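Local coordinates for protein tRNA uridine(34) acetyltransferase (Methanocaldococcus infernus, PDB 6IA8) that forms 5-carboxymethyluridine at the wobble position 34 of tRNA from acetyl-CoA, using a radical S-adenosylmethionine iron-sulfur cluster, at residues N111-E123 / W154-R166. Sequence-based numbering, arbitrary orientation.
Sequences NFDPYLQTRARIE and WFIKRCLDAMNER. With SO4 (sulfate ion), chain F.
Helices 114-123 and 154-164 run roughly side by side, 35° between their directions and axes 7.6 Å apart at closest approach, the CA atoms of Tyr115 and Cys159 being the nearest pair. Pro114 is a knob in the hole formed by Trp154, Phe155, Arg158 and Cys159: its CB stands over the centre of the Phe155 ring, 3.5 Å from the centroid, while CG lies over the six-membered ring of Trp154. One turn beyond Arg158, Ala162 CB sits 3.7 Å from the Tyr115 ring centroid, over the face. These are neighbouring helices on the parallel sheet of the radical SAM domain, and on the side facing the sheet Thr118 and Phe155 touch strand 63-68, Ile122 and Met163 strand 134-140. Bends at chi2 (-62°) and chi3 fold Arg158 back, laying its guanidinium over Tyr115 CD2 with the planes 20° apart; O2 of a sulfate ion, probably from the crystallisation liquor, covers the opposite face. Arg158 NE donates to a water 2.9 Å away that donates to Asp113 OD1, the N-cap acceptor of helix 114-123. Arg158 NH1 and Lys157 NZ both form salt bridges with Asp161 OD2, while Ser168 holds OD1. A leucine in place of Arg158 would probably strand that water without its donor and uncover part of the Tyr115 ring. Trp154 NE1 donates edge-on to sulfate O4 at 3.0 Å.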
loop_
_atom_site.group_PDB
_atom_site.type_symbol
_atom_site.label_atom_id
_atom_site.label_comp_id
_atom_site.label_asym_id
_atom_site.label_seq_id
_atom_site.Cartn_x
_atom_site.Cartn_y
_atom_site.Cartn_z
ATOM N N ASN A 111 18.959 18.193 -3.084
ATOM C CA ASN A 111 20.036 17.296 -3.488
ATOM C C ASN A 111 19.841 15.897 -2.928
ATOM O O ASN A 111 20.817 15.212 -2.620
ATOM C CB ASN A 111 21.400 17.843 -3.068
ATOM C CG ASN A 111 21.735 19.155 -3.760
ATOM O OD1 ASN A 111 21.990 19.179 -4.967
ATOM N ND2 ASN A 111 21.739 20.256 -3.000
ATOM N N PHE A 112 18.582 15.479 -2.794
ATOM C CA PHE A 112 18.208 14.126 -2.388
ATOM C C PHE A 112 18.647 13.775 -0.968
ATOM O O PHE A 112 18.784 12.584 -0.625
ATOM C CB PHE A 112 18.773 13.099 -3.364
ATOM C CG PHE A 112 18.370 13.334 -4.793
ATOM C CD1 PHE A 112 19.208 14.035 -5.643
ATOM C CD2 PHE A 112 17.159 12.866 -5.285
ATOM C CE1 PHE A 112 18.852 14.257 -6.963
ATOM C CE2 PHE A 112 16.800 13.085 -6.605
ATOM C CZ PHE A 112 17.641 13.784 -7.435
ATOM N N ASP A 113 18.869 14.780 -0.139
ATOM C CA ASP A 113 19.234 14.548 1.251
ATOM C C ASP A 113 18.034 13.936 1.965
ATOM O O ASP A 113 16.951 14.540 1.966
ATOM C CB ASP A 113 19.663 15.850 1.901
ATOM C CG ASP A 113 20.188 15.660 3.323
ATOM O OD1 ASP A 113 19.521 15.007 4.144
ATOM O OD2 ASP A 113 21.281 16.197 3.615
ATOM N N PRO A 114 18.170 12.763 2.588
ATOM C CA PRO A 114 16.990 12.161 3.242
ATOM C C PRO A 114 16.449 12.989 4.391
ATOM O O PRO A 114 15.225 13.109 4.554
ATOM C CB PRO A 114 17.499 10.787 3.724
ATOM C CG PRO A 114 18.993 10.954 3.843
ATOM C CD PRO A 114 19.373 11.922 2.717
ATOM N N TYR A 115 17.330 13.559 5.209
ATOM C CA TYR A 115 16.871 14.338 6.352
ATOM C C TYR A 115 16.136 15.588 5.891
ATOM O O TYR A 115 15.042 15.890 6.381
ATOM C CB TYR A 115 18.050 14.707 7.261
ATOM C CG TYR A 115 17.643 15.416 8.544
ATOM C CD1 TYR A 115 17.147 16.719 8.514
ATOM C CD2 TYR A 115 17.755 14.795 9.770
ATOM C CE1 TYR A 115 16.788 17.387 9.676
ATOM C CE2 TYR A 115 17.390 15.451 10.942
ATOM C CZ TYR A 115 16.901 16.740 10.889
ATOM O OH TYR A 115 16.554 17.408 12.053
ATOM N N LEU A 116 16.735 16.339 4.957
ATOM C CA LEU A 116 16.132 17.592 4.521
ATOM C C LEU A 116 14.788 17.346 3.852
ATOM O O LEU A 116 13.848 18.122 4.038
ATOM C CB LEU A 116 17.075 18.327 3.576
ATOM C CG LEU A 116 18.464 18.641 4.134
ATOM C CD1 LEU A 116 19.296 19.377 3.082
ATOM C CD2 LEU A 116 18.366 19.467 5.414
ATOM N N GLN A 117 14.675 16.277 3.060
ATOM C CA GLN A 117 13.398 15.972 2.420
ATOM C C GLN A 117 12.328 15.652 3.462
ATOM O O GLN A 117 11.199 16.155 3.403
ATOM C CB GLN A 117 13.568 14.796 1.462
ATOM C CG GLN A 117 14.294 15.125 0.157
ATOM C CD GLN A 117 14.399 13.924 -0.734
ATOM O OE1 GLN A 117 13.510 13.662 -1.551
ATOM N NE2 GLN A 117 15.475 13.168 -0.573
ATOM N N THR A 118 12.664 14.803 4.419
ATOM C CA THR A 118 11.686 14.429 5.426
ATOM C C THR A 118 11.286 15.638 6.270
ATOM O O THR A 118 10.099 15.920 6.466
ATOM C CB THR A 118 12.276 13.319 6.286
ATOM O OG1 THR A 118 12.609 12.179 5.471
ATOM C CG2 THR A 118 11.266 12.893 7.377
ATOM N N ARG A 119 12.270 16.374 6.775
ATOM C CA ARG A 119 11.971 17.558 7.575
ATOM C C ARG A 119 11.108 18.554 6.799
ATOM O O ARG A 119 10.115 19.081 7.325
ATOM C CB ARG A 119 13.285 18.204 8.034
ATOM C CG ARG A 119 13.141 19.581 8.626
ATOM C CD ARG A 119 12.877 19.563 10.111
ATOM N NE ARG A 119 12.762 20.912 10.677
ATOM C CZ ARG A 119 12.363 21.159 11.921
ATOM N NH1 ARG A 119 12.066 20.153 12.735
ATOM N NH2 ARG A 119 12.265 22.406 12.352
ATOM N N ALA A 120 11.482 18.842 5.549
ATOM C CA ALA A 120 10.770 19.871 4.794
ATOM C C ALA A 120 9.299 19.498 4.588
ATOM O O ALA A 120 8.409 20.359 4.638
ATOM C CB ALA A 120 11.469 20.114 3.450
ATOM N N ARG A 121 9.028 18.219 4.338
ATOM C CA ARG A 121 7.653 17.779 4.141
ATOM C C ARG A 121 6.853 17.899 5.436
ATOM O O ARG A 121 5.687 18.309 5.423
ATOM C CB ARG A 121 7.647 16.336 3.621
ATOM C CG ARG A 121 6.264 15.814 3.252
ATOM C CD ARG A 121 5.605 16.616 2.142
ATOM N NE ARG A 121 4.177 16.319 2.036
ATOM C CZ ARG A 121 3.308 17.070 1.370
ATOM N NH1 ARG A 121 3.718 18.161 0.743
ATOM N NH2 ARG A 121 2.029 16.735 1.335
ATOM N N ILE A 122 7.464 17.546 6.567
ATOM C CA ILE A 122 6.770 17.634 7.848
ATOM C C ILE A 122 6.426 19.083 8.164
ATOM O O ILE A 122 5.292 19.404 8.539
ATOM C CB ILE A 122 7.620 16.993 8.957
ATOM C CG1 ILE A 122 7.626 15.458 8.779
ATOM C CG2 ILE A 122 7.069 17.350 10.331
ATOM C CD1 ILE A 122 8.713 14.756 9.609
ATOM N N GLU A 123 7.396 19.987 8.011
ATOM C CA GLU A 123 7.132 21.396 8.278
ATOM C C GLU A 123 6.066 21.943 7.334
ATOM O O GLU A 123 5.210 22.733 7.746
ATOM C CB GLU A 123 8.428 22.203 8.160
ATOM C CG GLU A 123 9.479 21.811 9.193
ATOM C CD GLU A 123 8.991 22.001 10.620
ATOM O OE1 GLU A 123 8.552 23.128 10.957
ATOM O OE2 GLU A 123 9.045 21.026 11.396
ATOM N N TRP A 154 21.698 4.143 6.021
ATOM C CA TRP A 154 21.908 5.560 6.296
ATOM C C TRP A 154 20.696 6.378 5.878
ATOM O O TRP A 154 20.236 7.244 6.627
ATOM C CB TRP A 154 23.180 6.036 5.578
ATOM C CG TRP A 154 23.367 7.525 5.576
ATOM C CD1 TRP A 154 23.936 8.285 6.562
ATOM C CD2 TRP A 154 22.980 8.434 4.532
ATOM N NE1 TRP A 154 23.924 9.621 6.192
ATOM C CE2 TRP A 154 23.349 9.735 4.952
ATOM C CE3 TRP A 154 22.369 8.270 3.278
ATOM C CZ2 TRP A 154 23.113 10.862 4.173
ATOM C CZ3 TRP A 154 22.144 9.388 2.503
ATOM C CH2 TRP A 154 22.506 10.675 2.961
ATOM N N PHE A 155 20.137 6.088 4.700
ATOM C CA PHE A 155 19.027 6.894 4.196
ATOM C C PHE A 155 17.823 6.805 5.123
ATOM O O PHE A 155 17.196 7.820 5.469
ATOM C CB PHE A 155 18.657 6.432 2.790
ATOM C CG PHE A 155 17.733 7.364 2.075
ATOM C CD1 PHE A 155 16.372 7.299 2.283
ATOM C CD2 PHE A 155 18.231 8.314 1.199
ATOM C CE1 PHE A 155 15.518 8.160 1.614
ATOM C CE2 PHE A 155 17.391 9.177 0.529
ATOM C CZ PHE A 155 16.040 9.114 0.720
ATOM N N ILE A 156 17.483 5.587 5.538
ATOM C CA ILE A 156 16.343 5.417 6.430
ATOM C C ILE A 156 16.644 6.017 7.796
ATOM O O ILE A 156 15.775 6.644 8.420
ATOM C CB ILE A 156 15.950 3.936 6.547
ATOM C CG1 ILE A 156 15.481 3.398 5.184
ATOM C CG2 ILE A 156 14.871 3.789 7.620
ATOM C CD1 ILE A 156 14.341 4.121 4.554
ATOM N N LYS A 157 17.872 5.827 8.283
ATOM C CA LYS A 157 18.284 6.416 9.553
ATOM C C LYS A 157 18.028 7.914 9.559
ATOM O O LYS A 157 17.485 8.467 10.523
ATOM C CB LYS A 157 19.765 6.132 9.803
ATOM C CG LYS A 157 20.310 6.800 11.034
ATOM C CD LYS A 157 21.849 6.555 11.165
ATOM C CE LYS A 157 22.451 7.452 12.189
ATOM N NZ LYS A 157 22.347 8.894 11.837
ATOM N N ARG A 158 18.425 8.592 8.482
ATOM C CA ARG A 158 18.330 10.045 8.442
ATOM C C ARG A 158 16.886 10.514 8.323
ATOM O O ARG A 158 16.541 11.603 8.812
ATOM C CB ARG A 158 19.172 10.589 7.280
ATOM C CG ARG A 158 20.672 10.416 7.453
ATOM C CD ARG A 158 21.172 11.195 8.685
ATOM N NE ARG A 158 21.112 12.643 8.453
ATOM C CZ ARG A 158 21.092 13.565 9.406
ATOM N NH1 ARG A 158 21.087 13.201 10.673
ATOM N NH2 ARG A 158 21.056 14.845 9.079
ATOM N N CYS A 159 16.044 9.760 7.619
ATOM C CA CYS A 159 14.623 10.092 7.628
ATOM C C CYS A 159 14.057 10.017 9.041
ATOM O O CYS A 159 13.269 10.882 9.462
ATOM C CB CYS A 159 13.859 9.150 6.693
ATOM S SG CYS A 159 14.274 9.302 4.939
ATOM N N LEU A 160 14.416 8.967 9.774
ATOM C CA LEU A 160 13.972 8.841 11.152
ATOM C C LEU A 160 14.577 9.925 12.031
ATOM O O LEU A 160 13.913 10.393 12.966
ATOM C CB LEU A 160 14.319 7.459 11.698
ATOM C CG LEU A 160 13.608 6.297 11.009
ATOM C CD1 LEU A 160 14.162 4.986 11.515
ATOM C CD2 LEU A 160 12.121 6.394 11.248
ATOM N N ASP A 161 15.840 10.307 11.773
ATOM C CA ASP A 161 16.446 11.413 12.509
ATOM C C ASP A 161 15.590 12.665 12.377
ATOM O O ASP A 161 15.415 13.407 13.348
ATOM C CB ASP A 161 17.878 11.696 12.016
ATOM C CG ASP A 161 18.869 10.614 12.414
ATOM O OD1 ASP A 161 18.587 9.815 13.336
ATOM O OD2 ASP A 161 19.960 10.567 11.812
ATOM N N ALA A 162 15.110 12.954 11.159
ATOM C CA ALA A 162 14.277 14.131 10.938
ATOM C C ALA A 162 12.970 14.023 11.695
ATOM O O ALA A 162 12.490 15.015 12.247
ATOM C CB ALA A 162 13.983 14.315 9.457
ATOM N N MET A 163 12.386 12.826 11.747
ATOM C CA MET A 163 11.162 12.650 12.515
ATOM C C MET A 163 11.443 12.772 13.997
ATOM O O MET A 163 10.629 13.338 14.735
ATOM C CB MET A 163 10.520 11.291 12.225
ATOM C CG MET A 163 10.147 11.080 10.763
ATOM S SD MET A 163 9.421 9.430 10.579
ATOM C CE MET A 163 10.019 9.007 8.943
ATOM N N ASN A 164 12.566 12.190 14.456
ATOM C CA ASN A 164 12.918 12.215 15.875
ATOM C C ASN A 164 13.369 13.599 16.327
ATOM O O ASN A 164 13.326 13.901 17.526
ATOM C CB ASN A 164 14.040 11.214 16.189
ATOM C CG ASN A 164 13.655 9.772 15.885
ATOM O OD1 ASN A 164 12.481 9.429 15.831
ATOM N ND2 ASN A 164 14.652 8.921 15.692
ATOM N N GLU A 165 13.828 14.426 15.397
ATOM C CA GLU A 165 14.395 15.735 15.713
ATOM C C GLU A 165 15.634 15.610 16.596
ATOM O O GLU A 165 15.856 16.407 17.516
ATOM C CB GLU A 165 13.358 16.651 16.358
ATOM C CG GLU A 165 12.215 17.045 15.423
ATOM C CD GLU A 165 11.073 17.723 16.162
ATOM O OE1 GLU A 165 9.907 17.512 15.780
ATOM O OE2 GLU A 165 11.344 18.451 17.136
ATOM N N ARG A 166 16.472 14.626 16.284
ATOM C CA ARG A 166 17.773 14.508 16.936
ATOM C C ARG A 166 18.639 13.514 16.167
ATOM O O ARG A 166 18.136 12.633 15.464
ATOM C CB ARG A 166 17.629 14.071 18.401
ATOM C CG ARG A 166 16.898 12.762 18.573
ATOM C CD ARG A 166 17.321 12.078 19.894
ATOM N NE ARG A 166 18.670 11.521 19.811
ATOM C CZ ARG A 166 19.243 10.790 20.763
ATOM N NH1 ARG A 166 18.580 10.526 21.884
ATOM N NH2 ARG A 166 20.477 10.324 20.588
HETATM S S SO4 F . 25.138 11.086 9.840
HETATM O O1 SO4 F . 24.951 9.667 10.147
HETATM O O2 SO4 F . 24.033 11.852 10.410
HETATM O O3 SO4 F . 26.399 11.541 10.415
HETATM O O4 SO4 F . 25.169 11.305 8.390
HETATM O O HOH W 1 21.230 13.671 5.725
#